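PDB 5DFY: histidine kinase from Synechocystis sp., which probably autophosphorylates on histidine at the expense of ATP as a light-sensing two-component kinase, its third GAF domain, described here, carrying a phycocyanobilin chromophore. Local coordinates for residues Q52-A57 and N190-A195; S124-D129 and R180-L185; A168-N171 and H176-A179. All coordinates share one frame; numbering follows the deposited sequence. Where two conformers were deposited one is given.

Interaction 1: residues Q52-A57 and N190-A195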
ATOM      1  N   GLN A  52       8.044   7.658  14.719  1.00 34.36           N
ATOM      2  CA  GLN A  52       7.402   7.780  16.023  1.00 33.32           C
ATOM      3  C   GLN A  52       6.435   8.951  16.018  1.00 24.95           C
ATOM      4  O   GLN A  52       5.417   8.895  16.686  1.00 26.36           O
ATOM      5  CB  GLN A  52       8.419   7.926  17.155  1.00 38.93           C
ATOM      6  CG  GLN A  52       8.969   6.587  17.666  1.00 37.15           C
ATOM      7  CD  GLN A  52       7.916   5.678  18.328  1.00 41.30           C
ATOM      8  OE1 GLN A  52       7.000   6.139  19.022  1.00 42.08           O
ATOM      9  NE2 GLN A  52       8.048   4.379  18.098  1.00 41.60           N
ATOM     10  N   ASN A  53       6.715   9.983  15.230  1.00 25.31           N
ATOM     11  CA  ASN A  53       5.773  11.080  15.086  1.00 27.16           C
ATOM     12  C   ASN A  53       4.469  10.608  14.451  1.00 24.51           C
ATOM     13  O   ASN A  53       3.403  11.051  14.841  1.00 26.43           O
ATOM     14  CB  ASN A  53       6.347  12.223  14.249  1.00 35.06           C
ATOM     15  CG  ASN A  53       7.269  13.131  15.041  1.00 46.72           C
ATOM     16  OD1 ASN A  53       7.355  13.045  16.270  1.00 45.19           O
ATOM     17  ND2 ASN A  53       7.954  14.028  14.337  1.00 51.22           N
ATOM     18  N   ILE A  54       4.560   9.731  13.455  1.00 23.79           N
ATOM     19  CA  ILE A  54       3.363   9.199  12.817  1.00 21.47           C
ATOM     20  C   ILE A  54       2.556   8.372  13.827  1.00 19.89           C
ATOM     21  O   ILE A  54       1.335   8.507  13.911  1.00 22.16           O
ATOM     22  CB  ILE A  54       3.726   8.339  11.590  1.00 23.19           C
ATOM     23  CG1 ILE A  54       4.250   9.250  10.477  1.00 26.74           C
ATOM     24  CG2 ILE A  54       2.522   7.540  11.103  1.00 27.44           C
ATOM     25  CD1 ILE A  54       4.969   8.491   9.365  1.00 31.69           C
ATOM     26  N   PHE A  55       3.241   7.525  14.581  1.00 20.50           N
ATOM     27  CA  PHE A  55       2.582   6.683  15.567  1.00 18.66           C
ATOM     28  C   PHE A  55       1.954   7.517  16.666  1.00 21.86           C
ATOM     29  O   PHE A  55       0.849   7.230  17.129  1.00 21.90           O
ATOM     30  CB  PHE A  55       3.562   5.680  16.182  1.00 20.87           C
ATOM     31  CG  PHE A  55       4.184   4.753  15.191  1.00 21.27           C
ATOM     32  CD1 PHE A  55       3.422   4.176  14.187  1.00 21.35           C
ATOM     33  CD2 PHE A  55       5.528   4.458  15.249  1.00 29.58           C
ATOM     34  CE1 PHE A  55       3.996   3.317  13.261  1.00 25.46           C
ATOM     35  CE2 PHE A  55       6.105   3.619  14.316  1.00 34.38           C
ATOM     36  CZ  PHE A  55       5.332   3.057  13.316  1.00 26.46           C
ATOM     37  N   ARG A  56       2.692   8.554  17.102  1.00 20.90           N
ATOM     38  CA  ARG A  56       2.109   9.434  18.121  1.00 23.26           C
ATOM     39  C   ARG A  56       0.846  10.101  17.603  1.00 22.65           C
ATOM     40  O   ARG A  56      -0.203  10.097  18.264  1.00 22.05           O
ATOM     41  CB  ARG A  56       3.140  10.485  18.553  1.00 24.59           C
ATOM     42  CG  ARG A  56       2.657  11.409  19.668  1.00 27.31           C
ATOM     43  CD  ARG A  56       3.750  12.413  20.023  1.00 36.43           C
ATOM     44  NE  ARG A  56       4.034  13.317  18.909  1.00 50.00           N
ATOM     45  CZ  ARG A  56       5.113  13.245  18.127  1.00 56.57           C
ATOM     46  NH1 ARG A  56       6.033  12.298  18.324  1.00 61.51           N
ATOM     47  NH2 ARG A  56       5.271  14.123  17.137  1.00 57.47           N
ATOM     48  N   ALA A  57       0.906  10.658  16.421  1.00 21.05           N
ATOM     49  CA  ALA A  57      -0.233  11.378  15.892  1.00 21.53           C
ATOM     50  C   ALA A  57      -1.431  10.449  15.774  1.00 23.05           C
ATOM     51  O   ALA A  57      -2.531  10.794  16.181  1.00 22.52           O
ATOM     52  CB  ALA A  57       0.093  12.002  14.531  1.00 24.63           C
ATOM     53  N   ASN A 190      -5.773   1.856   8.088  1.00 16.60           N
ATOM     54  CA  ASN A 190      -5.387   1.890   6.671  1.00 16.31           C
ATOM     55  C   ASN A 190      -4.494   3.102   6.386  1.00 15.50           C
ATOM     56  O   ASN A 190      -3.476   3.001   5.712  1.00 16.40           O
ATOM     57  CB  ASN A 190      -6.600   1.976   5.751  1.00 16.68           C
ATOM     58  CG  ASN A 190      -7.382   0.673   5.641  1.00 17.60           C
ATOM     59  OD1 ASN A 190      -6.899  -0.410   5.973  1.00 18.79           O
ATOM     60  ND2 ASN A 190      -8.612   0.787   5.150  1.00 16.64           N
ATOM     61  N   GLN A 191      -4.876   4.249   6.923  1.00 16.95           N
ATOM     62  CA  GLN A 191      -4.136   5.492   6.703  0.51 16.37           C
ATOM     63  C   GLN A 191      -2.767   5.436   7.361  1.00 15.98           C
ATOM     64  O   GLN A 191      -1.773   5.904   6.813  1.00 17.94           O
ATOM     65  CB  GLN A 191      -4.914   6.692   7.244  0.51 18.22           C
ATOM     66  CG  GLN A 191      -4.151   8.018   7.117  0.51 18.69           C
ATOM     67  CD  GLN A 191      -3.733   8.310   5.678  0.51 21.87           C
ATOM     68  OE1 GLN A 191      -2.533   8.322   5.326  0.51 23.06           O
ATOM     69  NE2 GLN A 191      -4.729   8.525   4.834  0.51 23.05           N
ATOM     70  N   LEU A 192      -2.704   4.845   8.548  1.00 16.35           N
ATOM     71  CA  LEU A 192      -1.431   4.656   9.237  1.00 15.82           C
ATOM     72  C   LEU A 192      -0.486   3.811   8.386  1.00 17.63           C
ATOM     73  O   LEU A 192       0.699   4.115   8.246  1.00 16.79           O
ATOM     74  CB  LEU A 192      -1.635   3.998  10.600  1.00 17.39           C
ATOM     75  CG  LEU A 192      -0.365   3.538  11.309  1.00 18.69           C
ATOM     76  CD1 LEU A 192       0.565   4.716  11.612  1.00 17.53           C
ATOM     77  CD2 LEU A 192      -0.773   2.824  12.596  1.00 18.25           C
ATOM     78  N   GLY A 193      -1.012   2.720   7.827  1.00 16.71           N
ATOM     79  CA  GLY A 193      -0.199   1.819   7.041  1.00 16.44           C
ATOM     80  C   GLY A 193       0.369   2.497   5.804  1.00 16.05           C
ATOM     81  O   GLY A 193       1.529   2.279   5.430  1.00 16.29           O
ATOM     82  N   VAL A 194      -0.457   3.313   5.150  1.00 17.07           N
ATOM     83  CA  VAL A 194       0.007   4.091   4.002  1.00 17.35           C
ATOM     84  C   VAL A 194       1.077   5.096   4.429  1.00 17.66           C
ATOM     85  O   VAL A 194       2.066   5.264   3.736  1.00 18.26           O
ATOM     86  CB  VAL A 194      -1.172   4.823   3.317  1.00 19.78           C
ATOM     87  CG1 VAL A 194      -0.680   5.947   2.418  1.00 28.24           C
ATOM     88  CG2 VAL A 194      -1.998   3.854   2.540  1.00 22.13           C
ATOM     89  N   ALA A 195       0.902   5.756   5.576  1.00 17.51           N
ATOM     90  CA  ALA A 195       1.917   6.696   6.056  1.00 17.27           C
ATOM     91  C   ALA A 195       3.232   5.990   6.326  1.00 18.41           C
ATOM     92  O   ALA A 195       4.296   6.515   6.022  1.00 18.11           O
ATOM     93  CB  ALA A 195       1.435   7.408   7.315  1.00 18.35           C
TER
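Ile-54 and Leu-192 make the tightest contact between residues 52-57 and 190-195, two helical segments that run nearly antiparallel (170°) with their axes 10.6 Å apart. CG2 of Ile-54 meets CD1 of Leu-192 at 3.5 Å, closer than usual for two methyl groups. With CG1 beside the backbone N (chi1 -70°), Ile-54 offers both branches to the facing helix: CG2 also lies 3.9 Å from CB of Ala-195, and CD1 rests near the carbonyl oxygen of Ala-195 at 3.9 Å. The short side chain of Ala-195 is consistent with Ile-54 lying against the helix backbone here. On the inner side the Leu-192 side chain crosses that of Phe-55 at about a right angle, its CD1 reaching CD1 of the ring at 3.9 Å; Phe-55 continues onto Ile-85 and His-86 of strand 82-89. The outer side is different in kind. There Asn-53 and Arg-56 pair within their own helix, the guanidinium NH1 donating to Asn-53 OD1 at 2.6 Å along a bent path (135°), with the oxygen in the guanidinium plane, and neither touches residues 190-195. Val-194 instead packs on Gln-198 of the second subunit. No hydrogen bond joins the two segments, and they bury only 171 Å² between them. This is the apolar seam of the antiparallel N- and C-terminal helices that lie together against the sheet of a GAF domain.

Interaction 2: residues S124-D129 and R180-L185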
ATOM      1  N   SER A 124     -11.346  -7.267  11.769  1.00 21.15           N
ATOM      2  CA  SER A 124     -11.073  -6.764  13.107  1.00 19.84           C
ATOM      3  C   SER A 124     -11.797  -7.588  14.164  1.00 21.57           C
ATOM      4  O   SER A 124     -12.594  -8.463  13.848  1.00 20.68           O
ATOM      5  CB  SER A 124     -11.431  -5.289  13.200  1.00 29.12           C
ATOM      6  OG  SER A 124     -12.757  -5.021  12.854  1.00 30.72           O
ATOM      7  N   LEU A 125     -11.458  -7.337  15.418  1.00 19.37           N
ATOM      8  CA  LEU A 125     -12.127  -7.967  16.545  1.00 19.38           C
ATOM      9  C   LEU A 125     -12.486  -6.879  17.552  1.00 20.94           C
ATOM     10  O   LEU A 125     -11.616  -6.117  18.010  1.00 19.88           O
ATOM     11  CB  LEU A 125     -11.265  -9.040  17.186  1.00 19.72           C
ATOM     12  CG  LEU A 125     -11.851  -9.711  18.439  1.00 22.98           C
ATOM     13  CD1 LEU A 125     -13.197 -10.348  18.142  1.00 26.59           C
ATOM     14  CD2 LEU A 125     -10.884 -10.737  18.999  1.00 26.46           C
ATOM     15  N   ALA A 126     -13.769  -6.817  17.870  1.00 20.27           N
ATOM     16  CA  ALA A 126     -14.314  -5.895  18.854  1.00 18.83           C
ATOM     17  C   ALA A 126     -14.936  -6.708  19.973  1.00 22.51           C
ATOM     18  O   ALA A 126     -15.815  -7.538  19.740  1.00 22.41           O
ATOM     19  CB  ALA A 126     -15.351  -4.973  18.233  1.00 23.06           C
ATOM     20  N   VAL A 127     -14.483  -6.454  21.189  1.00 19.78           N
ATOM     21  CA  VAL A 127     -14.935  -7.194  22.370  1.00 20.92           C
ATOM     22  C   VAL A 127     -15.347  -6.181  23.426  1.00 23.20           C
ATOM     23  O   VAL A 127     -14.540  -5.354  23.867  1.00 20.28           O
ATOM     24  CB  VAL A 127     -13.839  -8.127  22.894  1.00 21.09           C
ATOM     25  CG1 VAL A 127     -14.197  -8.691  24.274  1.00 22.53           C
ATOM     26  CG2 VAL A 127     -13.600  -9.253  21.902  1.00 25.87           C
ATOM     27  N   GLY A 128     -16.611  -6.238  23.814  1.00 21.69           N
ATOM     28  CA  GLY A 128     -17.163  -5.272  24.742  1.00 23.03           C
ATOM     29  C   GLY A 128     -16.877  -5.539  26.211  1.00 22.15           C
ATOM     30  O   GLY A 128     -16.891  -4.615  27.013  1.00 22.40           O
ATOM     31  N   ASP A 129     -16.628  -6.790  26.565  1.00 21.88           N
ATOM     32  CA  ASP A 129     -16.291  -7.153  27.941  1.00 22.37           C
ATOM     33  C   ASP A 129     -15.460  -8.410  27.912  1.00 23.62           C
ATOM     34  O   ASP A 129     -15.970  -9.489  27.604  1.00 25.29           O
ATOM     35  CB  ASP A 129     -17.556  -7.360  28.779  1.00 24.05           C
ATOM     36  CG  ASP A 129     -17.263  -7.497  30.246  1.00 27.19           C
ATOM     37  OD1 ASP A 129     -16.116  -7.804  30.612  1.00 24.89           O
ATOM     38  OD2 ASP A 129     -18.201  -7.280  31.048  1.00 29.74           O
ATOM     39  N   ARG A 180     -19.978   1.831  13.605  1.00 19.70           N
ATOM     40  CA  ARG A 180     -19.318   3.001  13.039  1.00 21.07           C
ATOM     41  C   ARG A 180     -17.893   3.136  13.566  1.00 20.03           C
ATOM     42  O   ARG A 180     -16.960   3.389  12.803  1.00 20.80           O
ATOM     43  CB  ARG A 180     -20.116   4.270  13.351  1.00 25.32           C
ATOM     44  CG  ARG A 180     -19.342   5.559  13.132  1.00 33.34           C
ATOM     45  CD  ARG A 180     -20.113   6.761  13.652  1.00 49.33           C
ATOM     46  NE  ARG A 180     -20.380   6.661  15.084  1.00 65.99           N
ATOM     47  CZ  ARG A 180     -19.614   7.200  16.026  1.00 63.34           C
ATOM     48  NH1 ARG A 180     -18.527   7.881  15.690  1.00 53.09           N
ATOM     49  NH2 ARG A 180     -19.934   7.059  17.306  1.00 62.48           N
ATOM     50  N   GLU A 181     -17.732   2.966  14.874  1.00 19.19           N
ATOM     51  CA  GLU A 181     -16.414   3.066  15.508  1.00 18.07           C
ATOM     52  C   GLU A 181     -15.451   2.035  14.926  1.00 18.71           C
ATOM     53  O   GLU A 181     -14.263   2.321  14.700  1.00 18.26           O
ATOM     54  CB  GLU A 181     -16.543   2.891  17.032  1.00 19.52           C
ATOM     55  CG  GLU A 181     -17.239   4.072  17.695  1.00 20.88           C
ATOM     56  CD  GLU A 181     -17.643   3.817  19.136  1.00 23.07           C
ATOM     57  OE1 GLU A 181     -17.999   2.670  19.472  1.00 22.19           O
ATOM     58  OE2 GLU A 181     -17.597   4.784  19.921  1.00 24.76           O
ATOM     59  N   ILE A 182     -15.948   0.819  14.711  1.00 18.79           N
ATOM     60  CA  ILE A 182     -15.159  -0.237  14.084  1.00 17.43           C
ATOM     61  C   ILE A 182     -14.737   0.218  12.695  1.00 17.92           C
ATOM     62  O   ILE A 182     -13.570   0.077  12.301  1.00 18.08           O
ATOM     63  CB  ILE A 182     -15.945  -1.563  14.010  1.00 18.63           C
ATOM     64  CG1 ILE A 182     -16.301  -2.046  15.416  1.00 20.93           C
ATOM     65  CG2 ILE A 182     -15.127  -2.605  13.290  1.00 18.85           C
ATOM     66  CD1 ILE A 182     -17.248  -3.260  15.406  1.00 23.20           C
ATOM     67  N   HIS A 183     -15.689   0.766  11.945  1.00 18.35           N
ATOM     68  CA  HIS A 183     -15.387   1.190  10.574  1.00 17.44           C
ATOM     69  C   HIS A 183     -14.366   2.318  10.555  1.00 18.29           C
ATOM     70  O   HIS A 183     -13.497   2.371   9.684  1.00 17.66           O
ATOM     71  CB  HIS A 183     -16.654   1.647   9.866  1.00 17.31           C
ATOM     72  CG  HIS A 183     -17.724   0.611   9.864  1.00 19.83           C
ATOM     73  ND1 HIS A 183     -19.071   0.920   9.810  1.00 23.99           N
ATOM     74  CD2 HIS A 183     -17.646  -0.731   9.937  1.00 23.51           C
ATOM     75  CE1 HIS A 183     -19.769  -0.198   9.840  1.00 20.34           C
ATOM     76  NE2 HIS A 183     -18.930  -1.215   9.923  1.00 22.83           N
ATOM     77  N   LEU A 184     -14.482   3.231  11.516  1.00 18.04           N
ATOM     78  CA  LEU A 184     -13.575   4.361  11.603  1.00 18.86           C
ATOM     79  C   LEU A 184     -12.157   3.898  11.937  1.00 17.89           C
ATOM     80  O   LEU A 184     -11.195   4.301  11.295  1.00 18.15           O
ATOM     81  CB  LEU A 184     -14.064   5.363  12.658  1.00 19.04           C
ATOM     82  CG  LEU A 184     -13.083   6.496  12.956  1.00 20.88           C
ATOM     83  CD1 LEU A 184     -12.845   7.392  11.747  1.00 20.86           C
ATOM     84  CD2 LEU A 184     -13.624   7.291  14.120  1.00 24.65           C
ATOM     85  N   LEU A 185     -12.018   3.047  12.944  1.00 16.33           N
ATOM     86  CA  LEU A 185     -10.679   2.621  13.345  1.00 15.40           C
ATOM     87  C   LEU A 185     -10.019   1.828  12.219  1.00 17.29           C
ATOM     88  O   LEU A 185      -8.815   1.941  11.981  1.00 15.62           O
ATOM     89  CB  LEU A 185     -10.716   1.808  14.637  1.00 16.73           C
ATOM     90  CG  LEU A 185      -9.335   1.562  15.243  1.00 17.20           C
ATOM     91  CD1 LEU A 185      -8.644   2.858  15.576  1.00 19.28           C
ATOM     92  CD2 LEU A 185      -9.467   0.711  16.484  1.00 21.33           C
TER
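Residues 124-129, a short edge strand with loop on both flanks, face the first turns of helix 179-203 with no backbone hydrogen bond between them, the nearest CA atoms, those of Ala-126 and Ile-182, standing 7.4 Å apart. Ile-182 carries the whole of the helix's share. Its two branches divide the strand side between them: CD1, at the end of the longer branch, meets CB of Ala-126 at 3.8 Å, with CG1 behind it at 4.2 Å from the same methyl, while CG2 reaches OG of Ser-124 at 3.4 Å. The fork is set by chi1 of -61°, which puts CG2 anti to the backbone N and CG1 beside it, while the nearly straight chi2 (172°) extends CD1 along Ala-126. Ser-124 and Ala-126 both direct their CB atoms to the helix, as alternate residues of an extended chain do, and Leu-125 between them points away and touches phycocyanobilin. The contact of Ser-124 is a hydroxyl against a methyl, so it adds packing and no polar bond. Only 108 Å² is buried, and the three touching residues are all partly exposed, which makes this a thin surface contact. Backbone bonds of Leu-125 with Thr-153 and of Val-127 with Phe-151 hold the strand to 150-158, while Ser-124 O accepts a hydrogen bond from NH1 of Arg-118, a chromophore-binding residue. One helical turn beyond Ile-182, Leu-185 turns to the sheet, packing on Leu-152, Leu-166 and Ala-168 and on Val-62 of helix 50-66, and Leu-184 meets Phe-205 of the second subunit. Strand 125-127 is the outermost strand on one side of the sheet, beside 150-158 and the start of helix 179-203.

Interaction 3: residues A168-N171 and H176-A179. With CYC (phycocyanobilin), chain B.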
ATOM      1  N   ALA A 168      -7.537  -0.162  20.358  1.00 15.04           N
ATOM      2  CA  ALA A 168      -8.193   0.813  21.219  1.00 14.06           C
ATOM      3  C   ALA A 168      -8.806   0.057  22.409  1.00 14.98           C
ATOM      4  O   ALA A 168      -9.454  -0.977  22.231  1.00 16.96           O
ATOM      5  CB  ALA A 168      -9.241   1.572  20.460  1.00 16.19           C
ATOM      6  N   TYR A 169      -8.598   0.585  23.619  1.00 16.59           N
ATOM      7  CA  TYR A 169      -8.905  -0.143  24.855  1.00 17.05           C
ATOM      8  C   TYR A 169      -9.674   0.708  25.830  1.00 16.50           C
ATOM      9  O   TYR A 169      -9.392   1.892  25.987  1.00 16.17           O
ATOM     10  CB  TYR A 169      -7.618  -0.628  25.524  1.00 17.21           C
ATOM     11  CG  TYR A 169      -6.748  -1.400  24.563  1.00 15.30           C
ATOM     12  CD1 TYR A 169      -6.979  -2.742  24.327  1.00 16.37           C
ATOM     13  CD2 TYR A 169      -5.745  -0.771  23.851  1.00 16.25           C
ATOM     14  CE1 TYR A 169      -6.200  -3.455  23.416  1.00 16.38           C
ATOM     15  CE2 TYR A 169      -4.963  -1.465  22.954  1.00 16.93           C
ATOM     16  CZ  TYR A 169      -5.195  -2.808  22.746  1.00 17.27           C
ATOM     17  OH  TYR A 169      -4.413  -3.475  21.829  1.00 17.64           O
ATOM     18  N   GLN A 170     -10.661   0.083  26.469  1.00 16.83           N
ATOM     19  CA  GLN A 170     -11.340   0.667  27.619  1.00 16.56           C
ATOM     20  C   GLN A 170     -10.858  -0.090  28.831  1.00 15.97           C
ATOM     21  O   GLN A 170     -10.848  -1.310  28.830  1.00 17.59           O
ATOM     22  CB  GLN A 170     -12.867   0.581  27.476  1.00 18.75           C
ATOM     23  CG  GLN A 170     -13.613   1.770  28.053  1.00 17.96           C
ATOM     24  CD  GLN A 170     -13.471   3.026  27.209  1.00 23.61           C
ATOM     25  OE1 GLN A 170     -13.005   2.972  26.075  1.00 23.54           O
ATOM     26  NE2 GLN A 170     -13.877   4.157  27.752  1.00 30.72           N
ATOM     27  N   ASN A 171     -10.485   0.647  29.871  1.00 17.40           N
ATOM     28  CA  ASN A 171      -9.784   0.074  31.016  1.00 16.57           C
ATOM     29  C   ASN A 171     -10.628  -0.181  32.250  1.00 17.44           C
ATOM     30  O   ASN A 171     -10.312  -1.081  33.025  1.00 20.69           O
ATOM     31  CB  ASN A 171      -8.652   0.987  31.438  1.00 16.65           C
ATOM     32  CG  ASN A 171      -7.468   0.918  30.521  1.00 19.35           C
ATOM     33  OD1 ASN A 171      -7.606   0.654  29.325  1.00 18.71           O
ATOM     34  ND2 ASN A 171      -6.291   1.133  31.074  1.00 22.57           N
ATOM     35  N   HIS A 176     -19.778  -1.145  24.681  1.00 25.68           N
ATOM     36  CA  HIS A 176     -20.370  -1.681  23.463  1.00 30.23           C
ATOM     37  C   HIS A 176     -19.860  -0.886  22.278  1.00 24.41           C
ATOM     38  O   HIS A 176     -20.251   0.262  22.098  1.00 27.72           O
ATOM     39  CB  HIS A 176     -21.887  -1.629  23.498  1.00 35.03           C
ATOM     40  CG  HIS A 176     -22.519  -2.149  22.242  1.00 53.19           C
ATOM     41  ND1 HIS A 176     -23.548  -1.498  21.594  1.00 62.72           N
ATOM     42  CD2 HIS A 176     -22.245  -3.249  21.502  1.00 50.80           C
ATOM     43  CE1 HIS A 176     -23.892  -2.187  20.518  1.00 52.47           C
ATOM     44  NE2 HIS A 176     -23.113  -3.250  20.437  1.00 50.96           N
ATOM     45  N   TRP A 177     -18.979  -1.500  21.488  1.00 24.18           N
ATOM     46  CA  TRP A 177     -18.401  -0.839  20.336  1.00 20.65           C
ATOM     47  C   TRP A 177     -19.417  -0.743  19.204  1.00 25.30           C
ATOM     48  O   TRP A 177     -20.018  -1.747  18.838  1.00 31.19           O
ATOM     49  CB  TRP A 177     -17.171  -1.590  19.856  1.00 24.43           C
ATOM     50  CG  TRP A 177     -16.091  -1.757  20.906  1.00 20.62           C
ATOM     51  CD1 TRP A 177     -15.834  -2.876  21.647  1.00 22.70           C
ATOM     52  CD2 TRP A 177     -15.126  -0.782  21.309  1.00 17.92           C
ATOM     53  NE1 TRP A 177     -14.759  -2.660  22.474  1.00 21.19           N
ATOM     54  CE2 TRP A 177     -14.310  -1.380  22.283  1.00 20.47           C
ATOM     55  CE3 TRP A 177     -14.869   0.545  20.936  1.00 20.68           C
ATOM     56  CZ2 TRP A 177     -13.264  -0.702  22.896  1.00 23.05           C
ATOM     57  CZ3 TRP A 177     -13.834   1.208  21.546  1.00 20.99           C
ATOM     58  CH2 TRP A 177     -13.037   0.585  22.502  1.00 22.46           C
ATOM     59  N   GLN A 178     -19.606   0.462  18.672  1.00 22.87           N
ATOM     60  CA  GLN A 178     -20.577   0.694  17.612  1.00 20.96           C
ATOM     61  C   GLN A 178     -19.959   0.328  16.272  1.00 22.81           C
ATOM     62  O   GLN A 178     -18.763   0.472  16.078  1.00 21.09           O
ATOM     63  CB  GLN A 178     -21.032   2.148  17.587  1.00 24.74           C
ATOM     64  CG  GLN A 178     -21.682   2.663  18.880  1.00 33.16           C
ATOM     65  CD  GLN A 178     -22.853   1.798  19.370  1.00 50.51           C
ATOM     66  OE1 GLN A 178     -22.944   1.472  20.558  1.00 58.01           O
ATOM     67  NE2 GLN A 178     -23.752   1.434  18.457  1.00 47.86           N
ATOM     68  N   ALA A 179     -20.790  -0.147  15.350  1.00 22.52           N
ATOM     69  CA  ALA A 179     -20.324  -0.533  14.024  1.00 21.91           C
ATOM     70  C   ALA A 179     -19.541   0.599  13.367  1.00 19.72           C
ATOM     71  O   ALA A 179     -18.561   0.360  12.661  1.00 20.57           O
ATOM     72  CB  ALA A 179     -21.497  -0.946  13.148  1.00 25.43           C
TER
HETATM   73  CHA CYC B 701      -6.541 -14.546  20.408  1.00 26.32           C
HETATM   74  NA  CYC B 701      -4.899 -12.689  20.959  1.00 24.29           N
HETATM   75  C1A CYC B 701      -6.049 -13.304  20.283  1.00 24.47           C
HETATM   76  C2A CYC B 701      -6.630 -12.247  19.388  1.00 24.14           C
HETATM   77  C3A CYC B 701      -5.855 -11.035  19.526  1.00 23.11           C
HETATM   78  C4A CYC B 701      -4.793 -11.309  20.507  1.00 22.26           C
HETATM   79  CMA CYC B 701      -6.120  -9.758  18.773  1.00 28.08           C
HETATM   80  CAA CYC B 701      -7.795 -12.486  18.444  1.00 26.23           C
HETATM   81  CBA CYC B 701      -7.098 -13.154  17.238  1.00 28.30           C
HETATM   82  CGA CYC B 701      -8.004 -13.630  16.103  1.00 29.74           C
HETATM   83  O1A CYC B 701      -9.235 -13.721  16.302  1.00 30.23           O
HETATM   84  O2A CYC B 701      -7.526 -13.963  14.963  1.00 26.48           O
HETATM   85  CHB CYC B 701      -3.673 -10.450  20.984  1.00 22.65           C
HETATM   86  NB  CYC B 701      -4.925  -8.283  21.169  1.00 21.42           N
HETATM   87  C1B CYC B 701      -3.707  -9.129  21.033  1.00 21.20           C
HETATM   88  C2B CYC B 701      -2.534  -8.247  20.996  1.00 19.78           C
HETATM   89  C3B CYC B 701      -2.967  -6.920  21.109  1.00 19.14           C
HETATM   90  C4B CYC B 701      -4.440  -6.886  21.244  1.00 19.96           C
HETATM   91  CMB CYC B 701      -1.115  -8.755  20.859  1.00 23.46           C
HETATM   92  CAB CYC B 701      -2.087  -5.676  21.113  1.00 20.98           C
HETATM   93  CBB CYC B 701      -2.333  -4.858  19.853  1.00 21.36           C
HETATM   94  OB  CYC B 701      -5.181  -5.940  21.369  1.00 20.15           O
HETATM   95  NC  CYC B 701      -2.678 -15.084  24.275  1.00 25.04           N
HETATM   96  C1C CYC B 701      -1.931 -14.780  25.214  1.00 32.53           C
HETATM   97  C2C CYC B 701      -1.411 -16.212  26.010  1.00 32.81           C
HETATM   98  C3C CYC B 701      -1.567 -17.161  25.127  1.00 34.32           C
HETATM   99  C4C CYC B 701      -2.800 -16.629  24.225  1.00 30.66           C
HETATM  100  CMC CYC B 701       0.035 -16.019  26.596  1.00 34.72           C
HETATM  101  CAC CYC B 701      -1.872 -18.666  25.669  1.00 33.04           C
HETATM  102  CBC CYC B 701      -0.597 -19.236  26.245  1.00 37.10           C
HETATM  103  OC  CYC B 701      -1.595 -13.662  25.549  1.00 28.74           O
HETATM  104  CHD CYC B 701      -3.635 -17.394  23.508  1.00 27.80           C
HETATM  105  ND  CYC B 701      -4.767 -15.604  22.038  1.00 24.97           N
HETATM  106  C1D CYC B 701      -4.693 -16.848  22.602  1.00 24.77           C
HETATM  107  C2D CYC B 701      -5.776 -17.586  22.221  1.00 24.55           C
HETATM  108  C3D CYC B 701      -6.530 -16.811  21.402  1.00 26.96           C
HETATM  109  C4D CYC B 701      -5.896 -15.577  21.288  1.00 23.52           C
HETATM  110  CMD CYC B 701      -6.015 -19.025  22.657  1.00 31.51           C
HETATM  111  CAD CYC B 701      -7.821 -17.210  20.732  1.00 29.40           C
HETATM  112  CBD CYC B 701      -9.012 -16.675  21.501  1.00 28.02           C
HETATM  113  CGD CYC B 701      -9.093 -17.350  22.858  1.00 35.00           C
HETATM  114  O1D CYC B 701      -8.837 -16.715  23.917  1.00 29.69           O
HETATM  115  O2D CYC B 701      -9.414 -18.567  22.951  1.00 34.00           O
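The end of strand 161-170 separates the bilin pocket of this GAF domain from the loop that leads into helix 179-203, with Tyr-169 turned to the pigment and Ala-168 and Gln-170 turned to Trp-177. The indole brings the CZ2 and CH2 atoms of its six-membered ring to the strand. CZ2 of Trp-177 lies 3.9 Å from the carbonyl oxygen of Ala-168. CH2 of Trp-177 is 4.4 Å from CB of Ala-168. The same CH2 stands 4.3 Å from OE1 of Gln-170; both oxygens approach the ring obliquely. These are loose contacts, and the polar ends are engaged elsewhere: NE1 of Trp-177 bonds to Val-127 O, and OE1 of Gln-170 to NH1 of Arg-175. Alternation of side chains along a beta strand gives this element its two faces, one for the helix-side core and one for the chromophore. On the latter, Tyr-169 OH donates a hydrogen bond of 2.6 Å to OB of phycocyanobilin. OB lies at the edge of the tyrosine ring, in the plane of that ring. The ring also touches Leu-72 of strand 70-76 and Phe-151 and Thr-153 of strand 150-158. A phenylalanine in its place would probably leave OB without this phenolic donor. Asp-108, Arg-118, Thr-136, His-139, Asn-142 and Thr-153 supply further hydrogen bonds to the bilin.

Overall arrangement
Helix 179-203 takes part in interactions 1 and 2, about 19 Å apart between centres, while interaction 3 joins the end of strand 161-170 to the loop that runs into that helix. Interaction 3 is buried, interaction 1 partly so, and interaction 2 lies at the surface. Interaction 1 joins helix to helix mainly through apolar side chains, with no hydrogen bond across; interaction 2 sets helix against edge strand and touches the chromophore through Leu-125; interaction 3 has a residue, Tyr-169, hydrogen-bonded to it. Interactions 2 and 3 meet at the indole, where Ala-126 CB packs on Trp-177 CD1. The second subunit reaches the segments of interactions 1 and 2 but not those of interaction 3.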